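Local coordinates for DNA polymerase III, gamma subunit-related protein (Thermotoga maritima, PDB 2GNO) that probably binds DNA, being related to the gamma and delta' subunits of bacterial DNA polymerase III, with an AAA+ type architecture, at residues I12-E17 with E40-F45; Y76-Y81 with P110-I115; D4-L9 with R32-E37; R120-L125 with S131-V136. One frame throughout, in Å; residues are numbered along the deposited sequence. Where two conformers were deposited one is given.

Overall arrangement
Contacts 1 and 3 pair the same two helices, 5-14 and 30-43, at successive levels, with centres about 11 Å apart and a probable hydrogen bond from Tyr41 OH to Glu7 OE1 (2.6 Å) between them. Contact 2 lies about 11 Å from contact 1, where Glu43 packs on Tyr81 and Ile13 on Val114. Contact 4 is at the strand 134-137 edge of the parallel sheet, centres about 22 Å from contact 2; it meets contact 3 where Leu9 packs on Val136 and contact 1 where Ile12 meets Phe134. Contact 3 includes Leu36 of a 2-ethoxyethanol pocket, and a sodium ion lies about 4 Å from the side chain of Val34.

Contact 1: residues I12-E17 with E40-F45; sequences IIEKSE and EYVEKF
Ile13 and Val42 meet through single methyl groups, and Glu14 runs past the same valine in the opposite direction. From CB of Ile13 the chain divides: CG2 is anti to the backbone N and packs on Val114, while CG1 swings anti to the carbonyl carbon (chi1 -73°) and carries CD1 out to CG2 of Val42, 3.9 Å away. The two side chains lie obliquely to each other and touch methyl to methyl. Val42 offers its other branch, CG1, to the carboxylate of Glu14, whose OE2 stands 4.2 Å from it and 3.8 Å from Val42 O. Both are loose contacts without a hydrogen bond; the charge of Glu14 is instead engaged through OE1 in a salt bridge to Lys10, one turn earlier. Helices 5-14 and 30-43 both end here, flanking a parallel sheet in a layout consistent with the AAA+ (P-loop NTPase) core, and Ile13 also rests on Ile21 of strand 19-24. Beyond the helical part of 12-17, Ser16 OG donates to Ile12 O (2.7 Å), with the donor tilted 33° from the carbonyl plane. At the other helix end Lys44 takes a positive phi, and its N still bonds to Glu40 O (2.7 Å). The Lys44 chain folds back to put NZ 3.6 Å above the centre of the Tyr41 ring, with a weak hydrogen bond to Tyr41 O.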
# COMPACT_ATOMS: atom_id res chain seq x y z
N ILE A 12 23.33 -6.66 11.81
CA ILE A 12 22.56 -7.06 12.99
C ILE A 12 22.12 -8.52 12.80
O ILE A 12 22.23 -9.32 13.74
CB ILE A 12 21.32 -6.14 13.19
CG1 ILE A 12 21.80 -4.74 13.63
CG2 ILE A 12 20.37 -6.70 14.26
CD1 ILE A 12 20.72 -3.67 13.66
N ILE A 13 21.63 -8.83 11.60
CA ILE A 13 21.21 -10.17 11.23
C ILE A 13 22.34 -11.19 11.24
O ILE A 13 22.15 -12.30 11.74
CB ILE A 13 20.51 -10.20 9.83
CG1 ILE A 13 19.12 -9.58 9.93
CG2 ILE A 13 20.33 -11.66 9.29
CD1 ILE A 13 18.44 -9.33 8.61
N GLU A 14 23.48 -10.85 10.65
CA GLU A 14 24.62 -11.78 10.60
C GLU A 14 25.23 -12.14 11.98
O GLU A 14 25.88 -13.18 12.08
CB GLU A 14 25.67 -11.33 9.58
CG GLU A 14 25.15 -11.52 8.14
CD GLU A 14 26.07 -11.00 7.04
OE1 GLU A 14 26.90 -10.11 7.30
OE2 GLU A 14 25.92 -11.48 5.89
N LYS A 15 25.02 -11.30 13.00
CA LYS A 15 25.49 -11.59 14.37
C LYS A 15 24.29 -11.89 15.30
O LYS A 15 24.30 -11.53 16.48
CB LYS A 15 26.40 -10.47 14.91
CG LYS A 15 27.60 -10.19 13.99
CD LYS A 15 28.73 -9.40 14.61
CE LYS A 15 29.58 -10.24 15.57
NZ LYS A 15 30.76 -9.49 16.09
N SER A 16 23.26 -12.55 14.73
CA SER A 16 22.05 -12.99 15.42
C SER A 16 21.87 -14.48 15.19
O SER A 16 22.16 -14.99 14.11
CB SER A 16 20.79 -12.26 14.94
OG SER A 16 20.78 -10.92 15.38
N GLU A 17 21.37 -15.17 16.21
CA GLU A 17 21.11 -16.61 16.16
C GLU A 17 19.61 -16.76 16.30
O GLU A 17 19.08 -17.36 17.24
CB GLU A 17 21.95 -17.37 17.19
CG GLU A 17 22.01 -16.79 18.59
CD GLU A 17 23.00 -17.50 19.46
OE1 GLU A 17 23.23 -18.70 19.24
OE2 GLU A 17 23.54 -16.85 20.37
N GLU A 40 17.52 -10.98 -0.04
CA GLU A 40 18.50 -10.95 -1.11
C GLU A 40 19.65 -10.02 -0.78
O GLU A 40 20.78 -10.31 -1.13
CB GLU A 40 17.88 -10.61 -2.45
CG GLU A 40 18.90 -10.48 -3.56
CD GLU A 40 18.30 -10.48 -4.93
OE1 GLU A 40 17.09 -10.68 -5.11
OE2 GLU A 40 19.08 -10.27 -5.84
N TYR A 41 19.37 -8.91 -0.11
CA TYR A 41 20.43 -8.00 0.28
C TYR A 41 21.39 -8.67 1.28
O TYR A 41 22.59 -8.49 1.19
CB TYR A 41 19.89 -6.71 0.86
CG TYR A 41 20.99 -5.69 1.06
CD1 TYR A 41 21.38 -4.87 0.02
CD2 TYR A 41 21.68 -5.61 2.27
CE1 TYR A 41 22.44 -3.97 0.19
CE2 TYR A 41 22.71 -4.71 2.44
CZ TYR A 41 23.09 -3.90 1.40
OH TYR A 41 24.13 -3.00 1.57
N VAL A 42 20.87 -9.45 2.22
CA VAL A 42 21.72 -10.13 3.18
C VAL A 42 22.47 -11.31 2.55
O VAL A 42 23.65 -11.49 2.81
CB VAL A 42 20.90 -10.69 4.38
CG1 VAL A 42 21.76 -11.56 5.34
CG2 VAL A 42 20.25 -9.57 5.16
N GLU A 43 21.78 -12.09 1.74
CA GLU A 43 22.33 -13.28 1.15
C GLU A 43 23.08 -13.10 -0.16
O GLU A 43 23.81 -14.00 -0.55
CB GLU A 43 21.19 -14.28 0.92
CG GLU A 43 20.40 -14.66 2.19
CD GLU A 43 21.14 -15.59 3.14
OE1 GLU A 43 22.14 -16.21 2.74
OE2 GLU A 43 20.67 -15.73 4.28
N LYS A 44 22.90 -11.95 -0.83
CA LYS A 44 23.53 -11.66 -2.11
C LYS A 44 23.20 -12.74 -3.11
O LYS A 44 24.07 -13.20 -3.85
CB LYS A 44 25.06 -11.49 -1.97
CG LYS A 44 25.50 -10.51 -0.90
CD LYS A 44 24.89 -9.15 -1.09
CE LYS A 44 25.38 -8.20 -0.06
NZ LYS A 44 24.65 -6.90 -0.12
N PHE A 45 21.95 -13.17 -3.08
CA PHE A 45 21.48 -14.21 -3.97
C PHE A 45 19.95 -14.06 -3.96
O PHE A 45 19.39 -13.73 -2.93
CB PHE A 45 21.90 -15.59 -3.45
CG PHE A 45 21.88 -16.66 -4.49
CD1 PHE A 45 22.99 -16.84 -5.32
CD2 PHE A 45 20.80 -17.52 -4.64
CE1 PHE A 45 23.01 -17.82 -6.29
CE2 PHE A 45 20.81 -18.50 -5.61
CZ PHE A 45 21.91 -18.65 -6.44

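Contact 2: residues Y76-Y81 with P110-I115; sequences YSPELY and PEYAVI
A surface contact built on one aromatic ring joins the loop that follows helix 64-74 to the turn leading into strand 113-119, with Tyr112 packed against the backbone of Tyr76 and against Ser77 and Pro78. The turn, a type I beta turn from Pro110 to Ala113 closed by Ala113 N to Pro110 O (2.8 Å), delivers its chain to the parallel sheet of what is probably a P-loop NTPase-like domain. CG of Tyr112 sits between its own backbone N and carbonyl carbon (chi1 57°), which turns the ring to the loop. Ser77 CA lies over one face in a CH-pi contact, 4.3 Å from the Tyr112 ring centroid and 16° off the normal; Pro110 CB stands 3.6 Å above the opposite face, toward its rim. Pro78 comes obliquely, its CD 3.9 Å from Tyr112 CD1. The phenol oxygen is held by a hydrogen bond with Leu74 O, from the last residue of helix 64-74. Replacing Tyr112 with an alanine would probably strip Ser77 and Pro78 of their shared packing surface and leave Leu74 O without its phenol partner. Tyr76 O, which accepts a hydrogen bond from Lys84 NZ, also approaches the ring obliquely, 3.2 Å from Tyr112 CE1.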
# COMPACT_ATOMS: atom_id res chain seq x y z
N TYR A 76 12.02 -26.27 9.14
CA TYR A 76 12.99 -26.83 8.20
C TYR A 76 14.09 -25.81 7.87
O TYR A 76 13.86 -24.61 7.94
CB TYR A 76 12.28 -27.19 6.89
CG TYR A 76 11.21 -28.25 7.03
CD1 TYR A 76 9.89 -27.90 7.32
CD2 TYR A 76 11.51 -29.60 6.88
CE1 TYR A 76 8.90 -28.87 7.45
CE2 TYR A 76 10.53 -30.58 7.01
CZ TYR A 76 9.23 -30.21 7.30
OH TYR A 76 8.26 -31.18 7.43
N SER A 77 15.27 -26.32 7.52
CA SER A 77 16.39 -25.46 7.14
C SER A 77 16.25 -24.88 5.74
O SER A 77 15.50 -25.40 4.91
CB SER A 77 17.69 -26.27 7.16
OG SER A 77 17.97 -26.76 8.45
N PRO A 78 16.94 -23.75 5.47
CA PRO A 78 16.94 -23.20 4.12
C PRO A 78 17.75 -24.10 3.18
O PRO A 78 18.69 -24.77 3.64
CB PRO A 78 17.66 -21.87 4.30
CG PRO A 78 18.53 -22.09 5.48
CD PRO A 78 17.70 -22.88 6.40
N GLU A 79 17.39 -24.11 1.90
CA GLU A 79 18.09 -24.92 0.90
C GLU A 79 19.37 -24.27 0.41
O GLU A 79 20.44 -24.86 0.51
CB GLU A 79 17.18 -25.19 -0.31
CG GLU A 79 15.92 -25.98 0.00
CD GLU A 79 15.10 -26.35 -1.24
OE1 GLU A 79 15.54 -26.07 -2.39
OE2 GLU A 79 14.01 -26.93 -1.07
N LEU A 80 19.23 -23.06 -0.13
CA LEU A 80 20.34 -22.28 -0.70
C LEU A 80 20.88 -21.22 0.24
O LEU A 80 22.10 -21.01 0.31
CB LEU A 80 19.85 -21.54 -1.94
CG LEU A 80 19.29 -22.39 -3.09
CD1 LEU A 80 18.66 -21.51 -4.16
CD2 LEU A 80 20.37 -23.27 -3.68
N TYR A 81 19.98 -20.52 0.91
CA TYR A 81 20.38 -19.48 1.83
C TYR A 81 20.99 -19.98 3.14
O TYR A 81 20.80 -21.12 3.52
CB TYR A 81 19.19 -18.56 2.18
CG TYR A 81 18.64 -17.56 1.17
CD1 TYR A 81 19.37 -17.11 0.08
CD2 TYR A 81 17.48 -16.83 1.50
CE1 TYR A 81 18.88 -16.12 -0.75
CE2 TYR A 81 17.01 -15.81 0.68
CZ TYR A 81 17.71 -15.47 -0.44
OH TYR A 81 17.25 -14.47 -1.25
N PRO A 110 14.16 -20.20 15.31
CA PRO A 110 15.27 -21.09 15.04
C PRO A 110 16.54 -20.29 14.73
O PRO A 110 16.44 -19.21 14.16
CB PRO A 110 14.80 -21.87 13.81
CG PRO A 110 13.32 -21.88 13.93
CD PRO A 110 12.96 -20.57 14.54
N GLU A 111 17.70 -20.80 15.15
CA GLU A 111 19.01 -20.14 14.90
C GLU A 111 19.20 -19.63 13.47
O GLU A 111 19.75 -18.55 13.26
CB GLU A 111 20.21 -21.03 15.33
CG GLU A 111 20.39 -22.44 14.66
CD GLU A 111 19.41 -23.54 15.15
OE1 GLU A 111 18.61 -23.30 16.08
OE2 GLU A 111 19.46 -24.66 14.59
N TYR A 112 18.68 -20.39 12.51
CA TYR A 112 18.74 -20.07 11.09
C TYR A 112 17.56 -19.19 10.58
O TYR A 112 17.50 -18.92 9.40
CB TYR A 112 18.80 -21.39 10.26
CG TYR A 112 17.63 -22.34 10.52
CD1 TYR A 112 16.36 -22.11 9.98
CD2 TYR A 112 17.82 -23.48 11.31
CE1 TYR A 112 15.30 -22.99 10.24
CE2 TYR A 112 16.77 -24.35 11.56
CZ TYR A 112 15.52 -24.10 11.03
OH TYR A 112 14.49 -24.98 11.30
N ALA A 113 16.67 -18.72 11.46
CA ALA A 113 15.51 -17.92 11.05
C ALA A 113 15.57 -16.39 11.24
O ALA A 113 16.13 -15.88 12.19
CB ALA A 113 14.28 -18.43 11.76
N VAL A 114 14.97 -15.68 10.31
CA VAL A 114 14.85 -14.22 10.38
C VAL A 114 13.38 -13.96 10.12
O VAL A 114 12.89 -14.33 9.07
CB VAL A 114 15.69 -13.50 9.34
CG1 VAL A 114 15.49 -11.98 9.47
CG2 VAL A 114 17.16 -13.88 9.50
N ILE A 115 12.68 -13.38 11.08
CA ILE A 115 11.27 -13.07 10.91
C ILE A 115 11.23 -11.57 10.69
O ILE A 115 11.75 -10.82 11.52
CB ILE A 115 10.40 -13.49 12.10
CG1 ILE A 115 10.54 -15.00 12.35
CG2 ILE A 115 8.95 -13.10 11.81
CD1 ILE A 115 9.78 -15.51 13.60

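Contact 3: residues D4-L9 with R32-E37; sequences DQLETL and REVSLE
Leu6 and Val34 run past each other in opposite directions, each pointing from its own helix toward the other. The leucine leads with CD2, which stands 4.1 Å from Val34 CG1 and at the same distance from Val34 O, so one methyl covers both a branch of the valine and its backbone carbonyl. Val34 presents CG1 because that branch is anti to the backbone N (chi1 169°). One turn further along helix 5-14, Leu9 also points toward the valine, with its CD1 4.5 Å from Val34 CG1, at the margin of packing distance. The single branch of Val34 thus meets two leucines. Helices 5-14 and 30-43 are here laid against the parallel sheet, as expected of an AAA+ type fold: Leu9 rests on Ile21 and Val34 on Ile23, both of strand 19-24, and Leu6 extends the helix pairing onto Leu38 and Tyr41. Near the start of the chain Asp4 O accepts from both Thr8 OG1 (2.9 Å) and Thr8 N (3.2 Å); the hydroxyl is tilted 19° from the carbonyl plane. Segment 32-37 also carries Leu36 of a 2-ethoxyethanol pocket, and a bound sodium ion lies about 4 Å from the side chain of Val34.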
# COMPACT_ATOMS: atom_id res chain seq x y z
N ASP A 4 22.53 2.00 3.10
CA ASP A 4 22.79 2.40 4.51
C ASP A 4 21.87 1.68 5.49
O ASP A 4 22.35 1.11 6.48
CB ASP A 4 22.63 3.92 4.70
CG ASP A 4 23.60 4.74 3.87
OD1 ASP A 4 24.38 4.15 3.08
OD2 ASP A 4 23.58 5.98 4.01
N GLN A 5 20.56 1.71 5.22
CA GLN A 5 19.57 1.06 6.09
C GLN A 5 19.75 -0.45 6.00
O GLN A 5 19.99 -1.10 7.01
CB GLN A 5 18.13 1.45 5.70
CG GLN A 5 17.06 1.09 6.75
CD GLN A 5 17.01 2.08 7.92
OE1 GLN A 5 16.87 3.29 7.72
NE2 GLN A 5 17.05 1.56 9.14
N LEU A 6 19.65 -0.98 4.78
CA LEU A 6 19.82 -2.40 4.51
C LEU A 6 21.13 -2.97 5.07
O LEU A 6 21.15 -4.09 5.60
CB LEU A 6 19.72 -2.68 3.00
CG LEU A 6 18.38 -2.48 2.29
CD1 LEU A 6 18.54 -2.52 0.79
CD2 LEU A 6 17.34 -3.51 2.74
N GLU A 7 22.21 -2.19 4.99
CA GLU A 7 23.53 -2.61 5.48
C GLU A 7 23.59 -2.73 7.00
O GLU A 7 24.25 -3.63 7.52
CB GLU A 7 24.64 -1.66 4.96
CG GLU A 7 26.08 -2.19 5.18
CD GLU A 7 26.35 -3.54 4.48
OE1 GLU A 7 25.75 -3.80 3.41
OE2 GLU A 7 27.17 -4.33 5.00
N THR A 8 22.89 -1.83 7.71
CA THR A 8 22.84 -1.85 9.17
C THR A 8 22.11 -3.11 9.63
O THR A 8 22.57 -3.81 10.53
CB THR A 8 22.19 -0.57 9.72
OG1 THR A 8 22.94 0.56 9.26
CG2 THR A 8 22.18 -0.57 11.25
N LEU A 9 20.98 -3.40 8.98
CA LEU A 9 20.19 -4.61 9.23
C LEU A 9 20.97 -5.89 8.97
O LEU A 9 20.88 -6.83 9.76
CB LEU A 9 18.94 -4.65 8.34
CG LEU A 9 17.72 -3.87 8.79
CD1 LEU A 9 16.67 -3.82 7.71
CD2 LEU A 9 17.17 -4.47 10.06
N ARG A 32 7.16 -2.38 3.48
CA ARG A 32 6.93 -3.62 2.74
C ARG A 32 8.05 -3.93 1.75
O ARG A 32 8.48 -5.08 1.65
CB ARG A 32 5.62 -3.56 1.97
CG ARG A 32 4.35 -3.59 2.82
CD ARG A 32 3.15 -3.15 2.00
NE ARG A 32 3.05 -3.90 0.74
CZ ARG A 32 2.41 -5.07 0.56
NH1 ARG A 32 1.72 -5.65 1.52
NH2 ARG A 32 2.44 -5.64 -0.65
N GLU A 33 8.50 -2.92 1.00
CA GLU A 33 9.59 -3.08 0.00
C GLU A 33 10.96 -3.30 0.61
O GLU A 33 11.77 -4.04 0.06
CB GLU A 33 9.61 -1.91 -0.96
CG GLU A 33 8.35 -1.84 -1.82
CD GLU A 33 8.16 -3.06 -2.68
OE1 GLU A 33 9.13 -3.52 -3.30
OE2 GLU A 33 7.03 -3.54 -2.73
N VAL A 34 11.22 -2.65 1.74
CA VAL A 34 12.47 -2.90 2.46
C VAL A 34 12.48 -4.38 2.93
O VAL A 34 13.51 -5.07 2.80
CB VAL A 34 12.63 -1.94 3.66
CG1 VAL A 34 13.80 -2.38 4.56
CG2 VAL A 34 12.84 -0.50 3.16
N SER A 35 11.35 -4.84 3.45
CA SER A 35 11.16 -6.22 3.93
C SER A 35 11.40 -7.23 2.82
O SER A 35 12.11 -8.22 3.03
CB SER A 35 9.75 -6.43 4.52
OG SER A 35 9.49 -5.51 5.57
N LEU A 36 10.80 -7.00 1.66
CA LEU A 36 10.94 -7.86 0.48
C LEU A 36 12.33 -7.96 -0.12
O LEU A 36 12.73 -9.01 -0.61
CB LEU A 36 9.95 -7.43 -0.61
CG LEU A 36 8.50 -7.80 -0.32
CD1 LEU A 36 7.56 -7.05 -1.24
CD2 LEU A 36 8.28 -9.29 -0.42
N GLU A 37 13.05 -6.86 -0.13
CA GLU A 37 14.41 -6.82 -0.65
C GLU A 37 15.45 -7.25 0.39
O GLU A 37 16.56 -7.52 0.04
CB GLU A 37 14.71 -5.39 -1.13
CG GLU A 37 13.91 -4.95 -2.34
CD GLU A 37 14.23 -5.76 -3.59
OE1 GLU A 37 15.35 -6.28 -3.69
OE2 GLU A 37 13.36 -5.86 -4.48

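Contact 4: residues R120-L125 with S131-V136; sequences RRWHYL and SRVFRV
Arg135 lies flat on the indole of Trp122, guanidinium and ring planes only 7° apart. The cation-pi contact is centred on the five-membered ring, with Arg135 CZ 3.4 Å from its centroid and 18° off the normal. Closer to the backbone, Arg135 CD takes the six-membered ring in a CH-pi contact, 3.6 Å from that centroid, and Arg135 CB reaches Trp122 CZ3 at 3.7 Å. The whole arginine chain therefore follows the indole face, which is possible because it is extended from CG to NE, with CG anti to the backbone N (chi1 -173°). Trp122 NE1 and Arg135 NH1 come near each other as two donors, a consequence of the stacking and not a bond. At the rim of the ring, near its plane, Val133 CG2 touches Trp122 CZ3 at 3.9 Å. The tryptophan sits in a short 3-10 segment, 122-124, after strand 113-119, and the arginine on strand 134-137, an outermost strand of the parallel sheet; only five residues, four of them in the short helix 127-130, separate the two segments. With a serine at Trp122, Arg135 would probably lose the surface that holds its guanidinium flat and become freer to swing, and Val133 would lose its aromatic neighbour. Further out, Leu22 and Asn24 of strand 19-24 and Lys130 pack on the tryptophan. Asn24 OD1 also takes a weak hydrogen bond from Arg135 NH2, and His123 brings CE1 to the indole edge, in its plane.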
# COMPACT_ATOMS: atom_id res chain seq x y z
N ARG A 120 3.13 0.21 9.96
CA ARG A 120 3.28 1.67 10.00
C ARG A 120 2.75 2.22 11.34
O ARG A 120 2.80 3.43 11.56
CB ARG A 120 2.45 2.24 8.86
CG ARG A 120 2.79 1.70 7.44
CD ARG A 120 1.73 2.12 6.46
NE ARG A 120 1.56 3.58 6.49
CZ ARG A 120 0.50 4.26 6.01
NH1 ARG A 120 -0.56 3.64 5.48
NH2 ARG A 120 0.49 5.59 6.11
N ARG A 121 2.33 1.32 12.23
CA ARG A 121 1.67 1.62 13.48
C ARG A 121 2.29 0.83 14.66
O ARG A 121 1.68 -0.10 15.16
CB ARG A 121 0.20 1.20 13.25
CG ARG A 121 -0.32 1.52 11.81
CD ARG A 121 -1.75 1.15 11.52
NE ARG A 121 -2.05 1.39 10.10
CZ ARG A 121 -3.22 1.12 9.50
NH1 ARG A 121 -4.24 0.58 10.17
NH2 ARG A 121 -3.36 1.38 8.20
N TRP A 122 3.49 1.20 15.12
CA TRP A 122 4.17 0.49 16.24
C TRP A 122 3.31 0.24 17.51
O TRP A 122 3.32 -0.86 18.08
CB TRP A 122 5.48 1.20 16.62
CG TRP A 122 6.12 0.78 17.94
CD1 TRP A 122 6.06 1.45 19.11
CD2 TRP A 122 6.91 -0.39 18.20
NE1 TRP A 122 6.77 0.80 20.09
CE2 TRP A 122 7.30 -0.34 19.56
CE3 TRP A 122 7.33 -1.46 17.43
CZ2 TRP A 122 8.08 -1.34 20.16
CZ3 TRP A 122 8.11 -2.46 18.02
CH2 TRP A 122 8.48 -2.39 19.37
N HIS A 123 2.53 1.24 17.90
CA HIS A 123 1.68 1.15 19.10
C HIS A 123 0.40 0.27 18.94
O HIS A 123 -0.22 -0.07 19.96
CB HIS A 123 1.43 2.55 19.66
CG HIS A 123 2.71 3.28 19.97
ND1 HIS A 123 3.24 4.25 19.14
CD2 HIS A 123 3.61 3.11 20.97
CE1 HIS A 123 4.38 4.68 19.64
NE2 HIS A 123 4.63 4.01 20.75
N TYR A 124 0.02 -0.09 17.71
CA TYR A 124 -1.13 -1.01 17.43
C TYR A 124 -0.82 -2.47 17.81
O TYR A 124 -1.74 -3.28 17.97
CB TYR A 124 -1.50 -1.03 15.93
CG TYR A 124 -2.40 0.07 15.41
CD1 TYR A 124 -2.19 1.41 15.74
CD2 TYR A 124 -3.40 -0.23 14.48
CE1 TYR A 124 -3.02 2.41 15.22
CE2 TYR A 124 -4.21 0.76 13.95
CZ TYR A 124 -4.02 2.07 14.32
OH TYR A 124 -4.84 3.05 13.78
N LEU A 125 0.46 -2.80 17.90
CA LEU A 125 0.89 -4.15 18.25
C LEU A 125 0.72 -4.40 19.74
O LEU A 125 0.81 -3.48 20.56
CB LEU A 125 2.36 -4.37 17.83
CG LEU A 125 2.69 -4.53 16.33
CD1 LEU A 125 1.91 -3.64 15.36
CD2 LEU A 125 4.21 -4.35 16.15
N SER A 131 7.63 -6.53 22.75
CA SER A 131 8.63 -7.07 23.68
C SER A 131 9.58 -8.08 23.04
O SER A 131 10.72 -8.24 23.48
CB SER A 131 7.92 -7.77 24.85
OG SER A 131 8.84 -8.41 25.72
N ARG A 132 9.09 -8.78 22.02
CA ARG A 132 9.85 -9.82 21.33
C ARG A 132 10.43 -9.46 19.94
O ARG A 132 11.06 -10.34 19.32
CB ARG A 132 8.97 -11.07 21.24
CG ARG A 132 8.65 -11.67 22.60
CD ARG A 132 7.55 -12.71 22.51
NE ARG A 132 7.36 -13.42 23.77
CZ ARG A 132 6.71 -12.97 24.84
NH1 ARG A 132 6.19 -11.75 24.89
NH2 ARG A 132 6.61 -13.76 25.91
N VAL A 133 10.24 -8.22 19.47
CA VAL A 133 10.75 -7.79 18.15
C VAL A 133 11.65 -6.55 18.19
O VAL A 133 11.31 -5.54 18.82
CB VAL A 133 9.61 -7.53 17.10
CG1 VAL A 133 8.74 -8.76 16.94
CG2 VAL A 133 8.76 -6.31 17.45
N PHE A 134 12.78 -6.63 17.48
CA PHE A 134 13.75 -5.54 17.36
C PHE A 134 13.19 -4.54 16.36
O PHE A 134 13.17 -4.82 15.16
CB PHE A 134 15.09 -6.12 16.86
CG PHE A 134 16.20 -5.12 16.73
CD1 PHE A 134 16.37 -4.37 15.56
CD2 PHE A 134 17.12 -4.95 17.76
CE1 PHE A 134 17.40 -3.46 15.43
CE2 PHE A 134 18.17 -4.05 17.64
CZ PHE A 134 18.30 -3.30 16.48
N ARG A 135 12.75 -3.38 16.83
CA ARG A 135 12.16 -2.34 15.97
C ARG A 135 13.18 -1.57 15.14
O ARG A 135 14.25 -1.22 15.65
CB ARG A 135 11.44 -1.34 16.84
CG ARG A 135 10.62 -0.29 16.12
CD ARG A 135 10.18 0.70 17.17
NE ARG A 135 9.26 1.72 16.68
CZ ARG A 135 8.74 2.68 17.45
NH1 ARG A 135 9.05 2.77 18.75
NH2 ARG A 135 7.89 3.56 16.92
N VAL A 136 12.80 -1.26 13.90
CA VAL A 136 13.66 -0.53 12.94
C VAL A 136 12.81 0.47 12.17
O VAL A 136 11.95 0.07 11.39
CB VAL A 136 14.34 -1.52 11.94
CG1 VAL A 136 15.16 -0.77 10.89
CG2 VAL A 136 15.19 -2.52 12.70